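Local coordinates for hypothetical protein TM1012 (Thermotoga maritima, PDB 2FCL) that is of unknown function but is probably a nucleotidyltransferase, related in sequence to aminoglycoside 2''-adenylyltransferases, at residues Ile58-Glu62 with Glu63-Glu67; Tyr66-Glu69 with Arg70-Glu74; Ser141-Tyr144 with Glu145-Ala148. All coordinates share one frame; numbering follows the deposited sequence. Where two conformers were deposited one is given.

Contact 1 of 3, residues Ile58-Glu62 with Glu63-Glu67; sequences IQTDE and EGAYE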
# COMPACT_ATOMS: atom_id res chain seq x y z
N ILE A 58 2.37 -0.79 -2.09
CA ILE A 58 2.63 -1.88 -1.17
C ILE A 58 3.36 -1.33 0.05
O ILE A 58 4.40 -0.70 -0.08
CB ILE A 58 3.50 -2.96 -1.83
CG1 ILE A 58 2.85 -3.50 -3.11
CG2 ILE A 58 3.76 -4.08 -0.85
CD1 ILE A 58 1.48 -4.13 -2.99
N GLN A 59 2.79 -1.57 1.21
CA GLN A 59 3.39 -1.18 2.47
C GLN A 59 3.93 -2.42 3.17
O GLN A 59 3.34 -3.49 3.13
CB GLN A 59 2.40 -0.42 3.34
CG GLN A 59 3.00 0.11 4.61
CD GLN A 59 2.08 1.04 5.37
OE1 GLN A 59 1.08 1.49 4.82
NE2 GLN A 59 2.42 1.35 6.62
N THR A 60 5.08 -2.26 3.82
CA THR A 60 5.81 -3.35 4.42
C THR A 60 6.63 -2.80 5.58
O THR A 60 6.45 -1.65 5.99
CB THR A 60 6.67 -4.06 3.35
OG1 THR A 60 7.32 -5.20 3.90
CG2 THR A 60 7.69 -3.14 2.73
N ASP A 61 7.49 -3.64 6.13
CA ASP A 61 8.43 -3.19 7.17
C ASP A 61 9.79 -2.93 6.54
O ASP A 61 9.94 -3.02 5.32
CB ASP A 61 8.43 -4.17 8.35
CG ASP A 61 8.71 -5.60 7.96
OD1 ASP A 61 9.21 -5.84 6.85
OD2 ASP A 61 8.41 -6.50 8.79
N GLU A 62 10.80 -2.56 7.33
CA GLU A 62 12.08 -2.19 6.76
C GLU A 62 12.69 -3.36 5.99
O GLU A 62 13.07 -3.24 4.82
CB GLU A 62 13.03 -1.70 7.86
CG GLU A 62 14.42 -1.38 7.35
CD GLU A 62 15.35 -0.90 8.43
OE1 GLU A 62 14.86 -0.57 9.52
OE2 GLU A 62 16.56 -0.84 8.16
N GLU A 63 12.75 -4.53 6.62
CA GLU A 63 13.36 -5.70 6.01
C GLU A 63 12.56 -6.08 4.77
O GLU A 63 13.13 -6.48 3.76
CB GLU A 63 13.39 -6.87 7.00
CG GLU A 63 13.86 -8.21 6.42
CD GLU A 63 13.61 -9.37 7.37
OE1 GLU A 63 14.05 -9.27 8.54
OE2 GLU A 63 12.96 -10.35 6.96
N GLY A 64 11.24 -5.96 4.86
CA GLY A 64 10.37 -6.36 3.76
C GLY A 64 10.58 -5.53 2.51
O GLY A 64 10.47 -6.04 1.42
N ALA A 65 10.89 -4.24 2.68
CA ALA A 65 11.06 -3.40 1.50
C ALA A 65 12.24 -3.89 0.65
O ALA A 65 12.14 -3.97 -0.57
CB ALA A 65 11.26 -1.96 1.91
N TYR A 66 13.35 -4.20 1.31
CA TYR A 66 14.54 -4.70 0.62
C TYR A 66 14.33 -6.10 0.08
O TYR A 66 14.82 -6.42 -0.99
CB TYR A 66 15.79 -4.56 1.52
CG TYR A 66 16.04 -3.12 1.88
CD1 TYR A 66 16.70 -2.27 1.01
CD2 TYR A 66 15.56 -2.59 3.06
CE1 TYR A 66 16.88 -0.94 1.31
CE2 TYR A 66 15.73 -1.26 3.38
CZ TYR A 66 16.39 -0.45 2.49
OH TYR A 66 16.55 0.88 2.77
N GLU A 67 13.56 -6.92 0.79
CA GLU A 67 13.20 -8.24 0.28
C GLU A 67 12.32 -8.16 -0.96
O GLU A 67 12.53 -8.92 -1.91
CB GLU A 67 12.52 -9.09 1.37
CG GLU A 67 13.47 -9.78 2.33
CD GLU A 67 14.27 -10.87 1.63
OE1 GLU A 67 15.29 -10.55 0.98
OE2 GLU A 67 13.84 -12.03 1.68
O HOH W 1 11.48 -7.56 9.90

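Contact 2 of 3, residues Tyr66-Glu69 with Arg70-Glu74; sequences YEIE and RIFSE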
# COMPACT_ATOMS: atom_id res chain seq x y z
N TYR A 66 13.35 -4.20 1.31
CA TYR A 66 14.54 -4.70 0.62
C TYR A 66 14.33 -6.10 0.08
O TYR A 66 14.82 -6.42 -0.99
CB TYR A 66 15.79 -4.56 1.52
CG TYR A 66 16.04 -3.12 1.88
CD1 TYR A 66 16.70 -2.27 1.01
CD2 TYR A 66 15.56 -2.59 3.06
CE1 TYR A 66 16.88 -0.94 1.31
CE2 TYR A 66 15.73 -1.26 3.38
CZ TYR A 66 16.39 -0.45 2.49
OH TYR A 66 16.55 0.88 2.77
N GLU A 67 13.56 -6.92 0.79
CA GLU A 67 13.20 -8.24 0.28
C GLU A 67 12.32 -8.16 -0.96
O GLU A 67 12.53 -8.92 -1.91
CB GLU A 67 12.52 -9.09 1.37
CG GLU A 67 13.47 -9.78 2.33
CD GLU A 67 14.27 -10.87 1.63
OE1 GLU A 67 15.29 -10.55 0.98
OE2 GLU A 67 13.84 -12.03 1.68
N ILE A 68 11.32 -7.29 -0.94
CA ILE A 68 10.45 -7.13 -2.11
C ILE A 68 11.27 -6.68 -3.33
O ILE A 68 11.13 -7.21 -4.42
CB ILE A 68 9.28 -6.16 -1.80
CG1 ILE A 68 8.34 -6.81 -0.80
CG2 ILE A 68 8.55 -5.74 -3.06
CD1 ILE A 68 7.30 -5.89 -0.23
N GLU A 69 12.16 -5.72 -3.13
CA GLU A 69 13.03 -5.29 -4.21
C GLU A 69 13.83 -6.48 -4.78
O GLU A 69 13.96 -6.62 -5.99
CB GLU A 69 13.99 -4.21 -3.69
CG GLU A 69 15.08 -3.81 -4.64
CD GLU A 69 15.94 -2.73 -4.02
OE1 GLU A 69 16.59 -2.96 -2.97
OE2 GLU A 69 15.92 -1.64 -4.56
N ARG A 70 14.39 -7.32 -3.91
CA ARG A 70 15.13 -8.49 -4.38
C ARG A 70 14.23 -9.45 -5.16
O ARG A 70 14.58 -9.94 -6.23
CB ARG A 70 15.74 -9.24 -3.19
CG ARG A 70 16.61 -10.42 -3.56
CD ARG A 70 17.12 -11.20 -2.34
NE ARG A 70 16.04 -11.79 -1.56
CZ ARG A 70 15.31 -12.85 -1.91
NH1 ARG A 70 15.55 -13.50 -3.04
NH2 ARG A 70 14.34 -13.28 -1.11
N ILE A 71 13.05 -9.73 -4.61
CA ILE A 71 12.15 -10.69 -5.20
C ILE A 71 11.67 -10.24 -6.57
O ILE A 71 11.43 -11.07 -7.43
CB ILE A 71 10.99 -10.96 -4.23
CG1 ILE A 71 11.51 -11.77 -3.04
CG2 ILE A 71 9.85 -11.71 -4.91
CD1 ILE A 71 10.57 -11.76 -1.84
N PHE A 72 11.55 -8.92 -6.77
CA PHE A 72 11.09 -8.34 -8.02
C PHE A 72 12.23 -7.61 -8.72
O PHE A 72 12.00 -6.62 -9.40
CB PHE A 72 9.91 -7.39 -7.79
CG PHE A 72 8.68 -8.08 -7.28
CD1 PHE A 72 7.80 -8.65 -8.16
CD2 PHE A 72 8.44 -8.17 -5.93
CE1 PHE A 72 6.67 -9.32 -7.69
CE2 PHE A 72 7.33 -8.83 -5.45
CZ PHE A 72 6.44 -9.40 -6.33
N SER A 73 13.44 -8.14 -8.62
CA SER A 73 14.60 -7.36 -9.03
C SER A 73 14.57 -6.90 -10.47
O SER A 73 15.05 -5.81 -10.77
CB SER A 73 15.88 -8.14 -8.70
OG SER A 73 16.00 -9.31 -9.47
N GLU A 74 14.04 -7.71 -11.38
CA GLU A 74 14.06 -7.33 -12.80
C GLU A 74 13.07 -6.22 -13.12
O GLU A 74 13.08 -5.70 -14.23
CB GLU A 74 13.81 -8.53 -13.73
CG GLU A 74 12.39 -9.10 -13.76
CD GLU A 74 12.15 -10.25 -12.80
OE1 GLU A 74 12.56 -10.14 -11.62
OE2 GLU A 74 11.58 -11.27 -13.23

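Contact 3 of 3, residues Ser141-Tyr144 with Glu145-Ala148; sequences SLEY and EYQA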
# COMPACT_ATOMS: atom_id res chain seq x y z
N SER A 141 -6.73 -1.81 6.77
CA SER A 141 -7.97 -1.28 7.31
C SER A 141 -8.37 0.07 6.72
O SER A 141 -7.57 0.99 6.74
CB SER A 141 -7.80 -1.10 8.83
OG SER A 141 -8.82 -0.31 9.39
N LEU A 142 -9.61 0.17 6.23
CA LEU A 142 -10.11 1.44 5.68
C LEU A 142 -10.21 2.52 6.75
O LEU A 142 -9.91 3.67 6.49
CB LEU A 142 -11.47 1.24 5.02
CG LEU A 142 -11.47 0.34 3.78
CD1 LEU A 142 -12.88 0.16 3.24
CD2 LEU A 142 -10.57 0.89 2.70
N GLU A 143 -10.60 2.14 7.96
CA GLU A 143 -10.66 3.09 9.06
C GLU A 143 -9.28 3.66 9.36
O GLU A 143 -9.12 4.87 9.59
CB GLU A 143 -11.27 2.47 10.32
CG GLU A 143 -12.76 2.15 10.20
CD GLU A 143 -13.65 3.38 10.13
OE1 GLU A 143 -13.13 4.52 10.23
OE2 GLU A 143 -14.87 3.21 9.96
N TYR A 144 -8.27 2.78 9.36
CA TYR A 144 -6.90 3.21 9.57
C TYR A 144 -6.46 4.20 8.48
O TYR A 144 -5.88 5.24 8.78
CB TYR A 144 -5.95 2.00 9.64
CG TYR A 144 -4.51 2.40 9.85
CD1 TYR A 144 -3.69 2.68 8.76
CD2 TYR A 144 -3.98 2.52 11.11
CE1 TYR A 144 -2.40 3.07 8.94
CE2 TYR A 144 -2.70 2.90 11.29
CZ TYR A 144 -1.90 3.18 10.21
OH TYR A 144 -0.58 3.54 10.44
N GLU A 145 -6.71 3.87 7.23
CA GLU A 145 -6.33 4.79 6.14
C GLU A 145 -7.08 6.09 6.20
O GLU A 145 -6.51 7.14 5.93
CB GLU A 145 -6.49 4.14 4.79
CG GLU A 145 -5.53 2.95 4.62
CD GLU A 145 -4.71 3.02 3.35
OE1 GLU A 145 -3.93 3.98 3.20
OE2 GLU A 145 -4.79 2.12 2.50
N TYR A 146 -8.36 6.04 6.57
CA TYR A 146 -9.13 7.26 6.74
C TYR A 146 -8.43 8.19 7.73
O TYR A 146 -8.21 9.37 7.45
CB TYR A 146 -10.53 6.91 7.23
CG TYR A 146 -11.30 8.12 7.71
CD1 TYR A 146 -11.70 9.11 6.83
CD2 TYR A 146 -11.59 8.30 9.06
CE1 TYR A 146 -12.39 10.25 7.27
CE2 TYR A 146 -12.27 9.42 9.51
CZ TYR A 146 -12.66 10.40 8.60
OH TYR A 146 -13.35 11.49 9.05
N GLN A 147 -8.09 7.66 8.91
CA GLN A 147 -7.46 8.50 9.92
C GLN A 147 -6.09 9.01 9.46
O GLN A 147 -5.71 10.16 9.73
CB GLN A 147 -7.33 7.71 11.22
CG GLN A 147 -8.65 7.33 11.87
CD GLN A 147 -9.44 8.51 12.39
OE1 GLN A 147 -8.89 9.59 12.63
NE2 GLN A 147 -10.74 8.32 12.55
N ALA A 148 -5.34 8.16 8.79
CA ALA A 148 -4.03 8.57 8.28
C ALA A 148 -4.16 9.69 7.25
O ALA A 148 -3.39 10.65 7.27
CB ALA A 148 -3.32 7.39 7.67

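Contact 1 of 3, residues Ile58-Glu62 with Glu63-Glu67
Asp61 and Gly64 meet where strand 57-60 gives way to helix 62-71, and the aspartate serves as the N-cap. From CB, Asp61 sets its CG between the backbone N and the carbonyl carbon (chi1 54°), 4.0 Å from Gly64 N, and its end comes nearer the helix. OD1 then accepts from Gly64 N at 2.8 Å, met nearly along the C-O axis although the bond is bent (N-H...O 140°). The other oxygen, OD2, accepts from Asn35 ND2 and shares, through two weak bonds, a water with Glu63 OE1. The carbonyl of the same residue opens the helical bonding, Ala65 N reaching Asp61 O at 3.1 Å.

Thr60 packs against the same turn. Its CG2 lies 3.8 Å from Ala65 CB, while OG1, hydrogen-bonded to Asn35 O, sits 3.3 Å from Gly64 CA, where a side chain on the glycine would clash. Farther on, Glu62 O touches the edge of the Tyr66 ring, 3.1 Å from CD2. A carboxylate accepting from an N-H of the first helical turn satisfies a donor that has no preceding carbonyl in the helix, and its negative charge would probably interact favourably with the helix dipole.

Contact 2 of 3, residues Tyr66-Glu69 with Arg70-Glu74
Two bent side chains bring Glu67 and Arg70 together on the outer side of helix 62-71. Glu67 places CG beside its backbone N and bends again at chi2 (-68°), curling the carboxylate toward the next turn; Arg70 starts out extended, chi1 and chi2 both near 180°, and turns at chi3 (62°). The two then run side by side, pointing the same way, and the arginine grips the acid side-on. Its NE donates to Glu67 OE1 at 2.9 Å and its NH2 to Glu67 OE2 at 3.1 Å, both bonds almost straight. Both oxygens are used on their syn sides and lie at the guanidinium edge, close to its plane, yet the two flat groups are turned 34° apart, so the pairing is bidentate but not coplanar. With an alanine in place of Glu67, the Arg70 guanidinium would probably lose both bonds and be left free to turn.

The backbone keeps its i to i+4 bonds, from Arg70 N to Tyr66 O and from Ile71 N to Glu67 O. The final one, Phe72 N to Ile68 O at 2.9 Å, is made as the chain leaves helical geometry. That same carbonyl oxygen lies at the edge of the Phe72 ring, 3.2 Å from CD2, and Ile68 CG2 packs 3.8 Å from the same ring carbon.

The salt bridge lies on a more exposed part of the helix, whereas Ile68 and Phe72 turn into the fold. Ile68 touches Val34, Phe72 reaches Leu95 and Arg28, and Glu69 OE2 accepts from Val80 N. Tyr66 bonds through OH to His91 of strand 89-94, while past the helix end Glu74 forms a salt bridge with Arg28.

Contact 3 of 3, residues Ser141-Tyr144 with Glu145-Ala148
A serine-capped helix start joins Ser141-Tyr144 to Glu145-Ala148: a local contact in helix 142-149, which lies near helix 40-46. The main link is backbone bonding, with Glu145 N donating to Ser141 O at 3.0 Å and Tyr146 N to Leu142 O at 2.8 Å. Gln147 N and Ala148 N continue the series to Glu143 O and Tyr144 O.

Ser141 is the N-cap, its OG accepting from Tyr144 N at 3.1 Å in a nearly straight bond (167°), so that its hydroxyl and its carbonyl both serve the first turn. OG is also hydrogen-bonded to an unidentified ligand, probably from the crystallisation liquor, as is Glu143 N.

Side chains add contacts with the backbone. With CG beside its backbone N (chi1 -64°), Glu145 lays that carbon 3.5 Å from Ser141 O. A bend beyond it carries Glu145 OE2 to Gly40 N at the start of helix 40-46, whose Phe44 is touched by both Leu142 and Glu145. Tyr146 CB sits 3.4 Å from Leu142 O. The Tyr146 ring forms a cation-pi contact with Arg162, and that of Tyr144 meets the ring of Tyr126.

From the N terminus, contact 1 comes first, turning the chain from strand 57-60 into helix 62-71. Contact 2 follows at once, sharing Tyr66 and Glu67 and carrying the same helix to its end. The two are consecutive, each spanning only a turn or two, and they meet in space where Ile68 CD1 packs against Ile58 CG2 and Thr60 CG2, seating the helix on its own strand. Much later in the chain, contact 3 opens helix 142-149. It neither encloses nor crosses the others: its centre is about 20 Å from that of contact 1 and about 27 Å from that of contact 2, on the opposite side of the chain's centre from the latter, where it abuts helix 40-46.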